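Local coordinates for protein 4-hydroxybutyrate coenzyme A transferase (Shewanella oneidensis, PDB 2OAS) that probably transfers coenzyme A between acetyl-CoA and short-chain acids such as 4-hydroxybutyrate, and is seen here with coenzyme A bound, at residues L351-A356 / T385-A390; N305-V310 / S347-P352. One frame throughout, in Å; residues are numbered along the deposited sequence.

Interaction 1. Residues L351-A356 / T385-A390; sequences LPSTAA and TEYGAA. With COA (coenzyme A), chain C.
The ring of Y387 meets S353 at its edge: S353 CB lies in the ring plane, and S353 OG sits near it, 3.3 Å from Y387 CE2. One face of the same ring is covered by a neighbour in sequence, E386 CG, 3.3 Å above the plane and offset toward the rim. The carboxylate of E386 is the other flat group, and S353 donates to both its oxygens, one bond being weak. The backbone N-H of S353 points at E386 OE1 over 2.6 Å, nearly straight at 162°; it arrives on the syn side and only 16° out of the carboxylate plane. S353 OG adds a weak bond to E386 OE2 at 2.9 Å. Two grips on two oxygens limit the turning of the carboxylate, and a glutamate suits the place because its chain, bent at chi2 (-106°), can curl back to the serine. A glutamine in its place would probably leave either the S353 amide or the S353 hydroxyl without its acceptor, since an amide end has just one oxygen. Beside this pair, T385 CG2 packs 3.3 Å from S353 CB; with CG2 anti to the backbone N of T385, the methyl is turned to the serine while OG1 stays on the side of L351 O.

A type I turn from T385 to G388 presents these side chains, joining strand 382-385 to the antiparallel edge strand 388-391; G388 ends the turn in a backbone shape where a CB would be jammed against Y387 O, so glycine fits. Helix 188-200 packs on E386, and P410 of helix 410-422 touches Y387. From S353 the chain enters the two-stranded sheet of 354-355 and 360-361, which brings A355 and A356 to coenzyme A.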
loop_
_atom_site.group_PDB
_atom_site.type_symbol
_atom_site.label_atom_id
_atom_site.label_comp_id
_atom_site.label_asym_id
_atom_site.label_seq_id
_atom_site.Cartn_x
_atom_site.Cartn_y
_atom_site.Cartn_z
ATOM N N LEU A 351 -14.677 10.602 8.261
ATOM C CA LEU A 351 -15.954 10.216 7.680
ATOM C C LEU A 351 -17.069 10.293 8.708
ATOM O O LEU A 351 -16.829 10.227 9.909
ATOM C CB LEU A 351 -15.876 8.803 7.117
ATOM C CG LEU A 351 -15.830 7.629 8.097
ATOM C CD1 LEU A 351 -15.741 6.358 7.283
ATOM C CD2 LEU A 351 -14.647 7.734 9.039
ATOM N N PRO A 352 -18.312 10.472 8.248
ATOM C CA PRO A 352 -19.459 10.548 9.170
ATOM C C PRO A 352 -19.638 9.202 9.876
ATOM O O PRO A 352 -19.449 8.166 9.263
ATOM C CB PRO A 352 -20.625 10.844 8.231
ATOM C CG PRO A 352 -19.985 11.615 7.117
ATOM C CD PRO A 352 -18.715 10.838 6.876
ATOM N N SER A 353 -19.998 9.202 11.151
ATOM C CA SER A 353 -20.177 7.921 11.840
ATOM C C SER A 353 -21.251 7.063 11.161
ATOM O O SER A 353 -21.204 5.841 11.242
ATOM C CB SER A 353 -20.545 8.123 13.319
ATOM O OG SER A 353 -21.839 8.682 13.490
ATOM N N THR A 354 -22.216 7.693 10.492
ATOM C CA THR A 354 -23.270 6.921 9.829
ATOM C C THR A 354 -23.509 7.310 8.378
ATOM O O THR A 354 -22.803 8.142 7.807
ATOM C CB THR A 354 -24.626 7.054 10.563
ATOM O OG1 THR A 354 -25.117 8.396 10.418
ATOM C CG2 THR A 354 -24.473 6.716 12.039
ATOM N N ALA A 355 -24.522 6.698 7.785
ATOM C CA ALA A 355 -24.877 6.991 6.411
ATOM C C ALA A 355 -26.311 6.551 6.154
ATOM O O ALA A 355 -26.993 6.044 7.045
ATOM C CB ALA A 355 -23.931 6.266 5.473
ATOM N N ALA A 356 -26.771 6.750 4.930
ATOM C CA ALA A 356 -28.120 6.346 4.569
ATOM C C ALA A 356 -29.157 6.941 5.507
ATOM O O ALA A 356 -30.168 6.313 5.793
ATOM C CB ALA A 356 -28.220 4.833 4.586
ATOM N N THR A 385 -14.300 11.041 13.445
ATOM C CA THR A 385 -15.731 11.058 13.236
ATOM C C THR A 385 -16.254 12.230 14.048
ATOM O O THR A 385 -15.503 12.854 14.809
ATOM C CB THR A 385 -16.343 9.740 13.753
ATOM O OG1 THR A 385 -16.090 8.695 12.801
ATOM C CG2 THR A 385 -17.820 9.864 13.977
ATOM N N GLU A 386 -17.537 12.540 13.889
ATOM C CA GLU A 386 -18.138 13.635 14.633
ATOM C C GLU A 386 -18.032 13.371 16.142
ATOM O O GLU A 386 -18.287 14.257 16.953
ATOM C CB GLU A 386 -19.608 13.812 14.222
ATOM C CG GLU A 386 -20.536 12.653 14.606
ATOM C CD GLU A 386 -20.941 11.776 13.422
ATOM O OE1 GLU A 386 -20.046 11.259 12.723
ATOM O OE2 GLU A 386 -22.171 11.598 13.197
ATOM N N TYR A 387 -17.645 12.154 16.515
ATOM C CA TYR A 387 -17.536 11.808 17.929
ATOM C C TYR A 387 -16.109 11.719 18.454
ATOM O O TYR A 387 -15.891 11.261 19.572
ATOM C CB TYR A 387 -18.278 10.489 18.199
ATOM C CG TYR A 387 -19.769 10.563 17.917
ATOM C CD1 TYR A 387 -20.621 11.280 18.757
ATOM C CD2 TYR A 387 -20.321 9.971 16.778
ATOM C CE1 TYR A 387 -21.969 11.417 18.472
ATOM C CE2 TYR A 387 -21.679 10.103 16.480
ATOM C CZ TYR A 387 -22.495 10.835 17.332
ATOM O OH TYR A 387 -23.830 11.026 17.032
ATOM N N GLY A 388 -15.136 12.161 17.659
ATOM C CA GLY A 388 -13.758 12.112 18.114
ATOM C C GLY A 388 -12.788 11.429 17.167
ATOM O O GLY A 388 -13.127 11.099 16.032
ATOM N N ALA A 389 -11.569 11.212 17.640
ATOM C CA ALA A 389 -10.532 10.587 16.836
ATOM C C ALA A 389 -10.010 9.308 17.476
ATOM O O ALA A 389 -10.020 9.168 18.697
ATOM C CB ALA A 389 -9.373 11.569 16.643
ATOM N N ALA A 390 -9.548 8.376 16.641
ATOM C CA ALA A 390 -8.982 7.126 17.132
ATOM C C ALA A 390 -7.637 6.893 16.458
ATOM O O ALA A 390 -7.533 6.890 15.239
ATOM C CB ALA A 390 -9.929 5.957 16.852
HETATM N N1A COA C . -22.830 1.858 3.518
HETATM C C2A COA C . -24.036 2.120 2.735
HETATM N N3A COA C . -24.069 3.455 2.103
HETATM C C4A COA C . -22.983 4.436 2.273
HETATM C C5A COA C . -21.791 4.161 3.036
HETATM C C6A COA C . -21.739 2.832 3.689
HETATM N N6A COA C . -20.619 2.466 4.475
HETATM N N7A COA C . -20.944 5.257 3.021
HETATM C C8A COA C . -21.610 6.202 2.221
HETATM N N9A COA C . -22.853 5.725 1.747
HETATM C C1B COA C . -23.825 6.404 0.914
HETATM C C2B COA C . -24.383 7.792 1.356
HETATM O O2B COA C . -25.705 7.739 1.759
HETATM C C3B COA C . -24.146 8.753 0.191
HETATM O O3B COA C . -25.402 9.378 -0.222
HETATM P P3B COA C . -25.512 10.429 -1.402
HETATM O O7A COA C . -24.643 11.614 -1.258
HETATM O O8A COA C . -25.162 9.755 -2.689
HETATM O O9A COA C . -26.903 10.847 -1.506
HETATM C C4B COA C . -23.481 7.979 -0.883
HETATM O O4B COA C . -23.305 6.620 -0.450
HETATM C C5B COA C . -22.201 8.887 -1.125
HETATM O O5B COA C . -21.360 8.934 0.041
HETATM P P1A COA C . -20.405 10.198 0.538
HETATM O O1A COA C . -21.116 11.431 0.735
HETATM O O2A COA C . -19.680 9.877 1.826
HETATM O O3A COA C . -19.372 10.299 -0.652
HETATM P P2A COA C . -18.203 11.325 -0.697
HETATM O O4A COA C . -18.353 12.173 -1.876
HETATM O O5A COA C . -18.188 12.173 0.480
HETATM O O6A COA C . -16.868 10.715 -0.634
HETATM C CBP COA C . -15.193 8.828 -0.808
HETATM C CCP COA C . -16.214 9.701 0.127
HETATM C CDP COA C . -16.361 8.175 -1.628
HETATM C CEP COA C . -14.448 7.709 0.042
HETATM C CAP COA C . -14.210 9.767 -1.801
HETATM O OAP COA C . -13.394 10.442 -0.794
HETATM C C9P COA C . -13.270 8.959 -2.704
HETATM O O9P COA C . -13.544 8.886 -3.893
HETATM N N8P COA C . -12.131 8.362 -2.106
HETATM C C7P COA C . -11.041 7.560 -2.645
HETATM C C6P COA C . -9.577 8.095 -2.434
HETATM C C5P COA C . -9.102 9.071 -3.431
HETATM O O5P COA C . -7.951 9.001 -3.875
HETATM N N4P COA C . -10.073 10.059 -3.826
HETATM C C3P COA C . -10.006 11.158 -4.778
HETATM C C2P COA C . -8.772 12.128 -4.651
HETATM S S1P COA C . -7.862 12.332 -6.209
#

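Interaction 2. Residues N305-V310 / S347-P352; sequences NSALQV and SVIALP. With COA (coenzyme A), chain C.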
loop_
_atom_site.group_PDB
_atom_site.type_symbol
_atom_site.label_atom_id
_atom_site.label_comp_id
_atom_site.label_asym_id
_atom_site.label_seq_id
_atom_site.Cartn_x
_atom_site.Cartn_y
_atom_site.Cartn_z
ATOM N N ASN A 305 -8.092 12.345 4.261
ATOM C CA ASN A 305 -8.952 11.748 3.247
ATOM C C ASN A 305 -10.225 11.204 3.874
ATOM O O ASN A 305 -10.408 11.273 5.089
ATOM C CB ASN A 305 -8.194 10.622 2.539
ATOM C CG ASN A 305 -7.012 11.140 1.743
ATOM O OD1 ASN A 305 -7.148 11.492 0.568
ATOM N ND2 ASN A 305 -5.847 11.216 2.387
ATOM N N SER A 306 -11.096 10.644 3.048
ATOM C CA SER A 306 -12.347 10.103 3.557
ATOM C C SER A 306 -12.517 8.634 3.204
ATOM O O SER A 306 -11.675 8.042 2.529
ATOM C CB SER A 306 -13.528 10.909 3.012
ATOM O OG SER A 306 -14.732 10.498 3.634
ATOM N N ALA A 307 -13.611 8.051 3.665
ATOM C CA ALA A 307 -13.886 6.646 3.409
ATOM C C ALA A 307 -15.385 6.326 3.456
ATOM O O ALA A 307 -16.182 7.095 3.972
ATOM C CB ALA A 307 -13.149 5.789 4.409
ATOM N N LEU A 308 -15.745 5.173 2.918
ATOM C CA LEU A 308 -17.123 4.737 2.900
ATOM C C LEU A 308 -17.427 3.801 4.064
ATOM O O LEU A 308 -18.447 3.936 4.716
ATOM C CB LEU A 308 -17.424 4.010 1.589
ATOM C CG LEU A 308 -17.234 4.874 0.345
ATOM C CD1 LEU A 308 -17.221 3.982 -0.880
ATOM C CD2 LEU A 308 -18.325 5.943 0.265
ATOM N N GLN A 309 -16.547 2.847 4.317
ATOM C CA GLN A 309 -16.755 1.893 5.407
ATOM C C GLN A 309 -15.431 1.463 6.046
ATOM O O GLN A 309 -14.435 1.217 5.357
ATOM C CB GLN A 309 -17.501 0.665 4.877
ATOM C CG GLN A 309 -17.707 -0.477 5.873
ATOM C CD GLN A 309 -18.431 -1.685 5.243
ATOM O OE1 GLN A 309 -17.935 -2.299 4.284
ATOM N NE2 GLN A 309 -19.606 -2.016 5.777
ATOM N N VAL A 310 -15.433 1.376 7.374
ATOM C CA VAL A 310 -14.250 0.967 8.135
ATOM C C VAL A 310 -14.610 -0.131 9.134
ATOM O O VAL A 310 -15.610 -0.007 9.845
ATOM C CB VAL A 310 -13.684 2.147 8.926
ATOM C CG1 VAL A 310 -12.372 1.750 9.553
ATOM C CG2 VAL A 310 -13.521 3.366 8.013
ATOM N N SER A 347 -1.629 11.230 9.142
ATOM C CA SER A 347 -2.691 11.041 8.163
ATOM C C SER A 347 -3.973 10.892 8.962
ATOM O O SER A 347 -3.942 10.582 10.155
ATOM C CB SER A 347 -2.463 9.778 7.314
ATOM O OG SER A 347 -2.744 8.597 8.048
ATOM N N VAL A 348 -5.102 11.107 8.299
ATOM C CA VAL A 348 -6.375 10.998 8.957
ATOM C C VAL A 348 -7.458 10.623 7.964
ATOM O O VAL A 348 -7.555 11.200 6.872
ATOM C CB VAL A 348 -6.770 12.334 9.648
ATOM C CG1 VAL A 348 -8.178 12.262 10.177
ATOM C CG2 VAL A 348 -5.822 12.628 10.803
ATOM N N ILE A 349 -8.260 9.638 8.353
ATOM C CA ILE A 349 -9.380 9.186 7.551
ATOM C C ILE A 349 -10.595 9.753 8.264
ATOM O O ILE A 349 -10.928 9.303 9.357
ATOM C CB ILE A 349 -9.500 7.657 7.537
ATOM C CG1 ILE A 349 -8.325 7.048 6.789
ATOM C CG2 ILE A 349 -10.770 7.249 6.823
ATOM C CD1 ILE A 349 -8.427 7.239 5.303
ATOM N N ALA A 350 -11.229 10.752 7.642
ATOM C CA ALA A 350 -12.403 11.425 8.199
ATOM C C ALA A 350 -13.686 11.028 7.487
ATOM O O ALA A 350 -13.782 11.109 6.264
ATOM C CB ALA A 350 -12.223 12.933 8.116
ATOM N N LEU A 351 -14.677 10.602 8.261
ATOM C CA LEU A 351 -15.954 10.216 7.680
ATOM C C LEU A 351 -17.069 10.293 8.708
ATOM O O LEU A 351 -16.829 10.227 9.909
ATOM C CB LEU A 351 -15.876 8.803 7.117
ATOM C CG LEU A 351 -15.830 7.629 8.097
ATOM C CD1 LEU A 351 -15.741 6.358 7.283
ATOM C CD2 LEU A 351 -14.647 7.734 9.039
ATOM N N PRO A 352 -18.312 10.472 8.248
ATOM C CA PRO A 352 -19.459 10.548 9.170
ATOM C C PRO A 352 -19.638 9.202 9.876
ATOM O O PRO A 352 -19.449 8.166 9.263
ATOM C CB PRO A 352 -20.625 10.844 8.231
ATOM C CG PRO A 352 -19.985 11.615 7.117
ATOM C CD PRO A 352 -18.715 10.838 6.876
HETATM N N1A COA C . -22.830 1.858 3.518
HETATM C C2A COA C . -24.036 2.120 2.735
HETATM N N3A COA C . -24.069 3.455 2.103
HETATM C C4A COA C . -22.983 4.436 2.273
HETATM C C5A COA C . -21.791 4.161 3.036
HETATM C C6A COA C . -21.739 2.832 3.689
HETATM N N6A COA C . -20.619 2.466 4.475
HETATM N N7A COA C . -20.944 5.257 3.021
HETATM C C8A COA C . -21.610 6.202 2.221
HETATM N N9A COA C . -22.853 5.725 1.747
HETATM C C1B COA C . -23.825 6.404 0.914
HETATM C C2B COA C . -24.383 7.792 1.356
HETATM O O2B COA C . -25.705 7.739 1.759
HETATM C C3B COA C . -24.146 8.753 0.191
HETATM O O3B COA C . -25.402 9.378 -0.222
HETATM P P3B COA C . -25.512 10.429 -1.402
HETATM O O7A COA C . -24.643 11.614 -1.258
HETATM O O8A COA C . -25.162 9.755 -2.689
HETATM O O9A COA C . -26.903 10.847 -1.506
HETATM C C4B COA C . -23.481 7.979 -0.883
HETATM O O4B COA C . -23.305 6.620 -0.450
HETATM C C5B COA C . -22.201 8.887 -1.125
HETATM O O5B COA C . -21.360 8.934 0.041
HETATM P P1A COA C . -20.405 10.198 0.538
HETATM O O1A COA C . -21.116 11.431 0.735
HETATM O O2A COA C . -19.680 9.877 1.826
HETATM O O3A COA C . -19.372 10.299 -0.652
HETATM P P2A COA C . -18.203 11.325 -0.697
HETATM O O4A COA C . -18.353 12.173 -1.876
HETATM O O5A COA C . -18.188 12.173 0.480
HETATM O O6A COA C . -16.868 10.715 -0.634
HETATM C CBP COA C . -15.193 8.828 -0.808
HETATM C CCP COA C . -16.214 9.701 0.127
HETATM C CDP COA C . -16.361 8.175 -1.628
HETATM C CEP COA C . -14.448 7.709 0.042
HETATM C CAP COA C . -14.210 9.767 -1.801
HETATM O OAP COA C . -13.394 10.442 -0.794
HETATM C C9P COA C . -13.270 8.959 -2.704
HETATM O O9P COA C . -13.544 8.886 -3.893
HETATM N N8P COA C . -12.131 8.362 -2.106
HETATM C C7P COA C . -11.041 7.560 -2.645
HETATM C C6P COA C . -9.577 8.095 -2.434
HETATM C C5P COA C . -9.102 9.071 -3.431
HETATM O O5P COA C . -7.951 9.001 -3.875
HETATM N N4P COA C . -10.073 10.059 -3.826
HETATM C C3P COA C . -10.006 11.158 -4.778
HETATM C C2P COA C . -8.772 12.128 -4.651
HETATM S S1P COA C . -7.862 12.332 -6.209
#
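L351 reaches across to A307 where the two segments leave their parallel pairing. The L351 side chain points at 305-310, and its CD1 lies 3.9 Å from A307 CB and 3.8 Å from V310 CG2, the leucine and valine side chains crossing at a slant. CG of L351 lies between its backbone N and carbonyl carbon (chi1 73°), which brings CD1 toward A307 and V310. A307 CB also meets I349 CG2 at 3.7 Å, the two contacts about a right angle apart; a methyl is small enough to touch both. S306 turns OG anti to its own nitrogen (chi1 -173°) and donates to A350 O at 2.9 Å, in the carbonyl plane, so a hydroxyl takes up the pairing where the backbone bonds stop.

Those bonds belong to the parallel neighbours 301-305 and 346-350 of a mixed sheet in the C-terminal domain: N305 N reaches V348 O at 2.9 Å, and A350 N reaches N305 O at 2.7 Å. As in many Rossmann-like folds, the ligand lies at the C-terminal ends of parallel strands. Beyond strand 301-305, L308 and Q309 form a classic beta bulge opposite C317, where strand 309-311 of a second mixed sheet begins. L308 O accepts an N-H of adenine N6A of coenzyme A at 2.6 Å and 169°, while L308 CD2 rests 3.5 Å from the pantetheine methyl CDP. N305 ND2 is hydrogen-bonded to Q208 OE1.

The two contacts follow one another along one run of chain: strand 346-350 pairs with 301-305 in interaction 2, and the chain then passes through L351 and P352, common to both, into interaction 1. Their centres are 8 Å apart. In the mixed sheet, strand 346-350 lies between 301-305 and 382-385, so interaction 2 joins its exit to one neighbour and interaction 1 joins the chain just beyond it to the turn after the other. Both contacts lie in the C-terminal domain and reach coenzyme A, through L308 in 305-310 and, by a weak bond, A356 in 351-356. Loops leaving adjacent strands thus border one coenzyme A pocket, from the adenine to the start of the pantetheine arm.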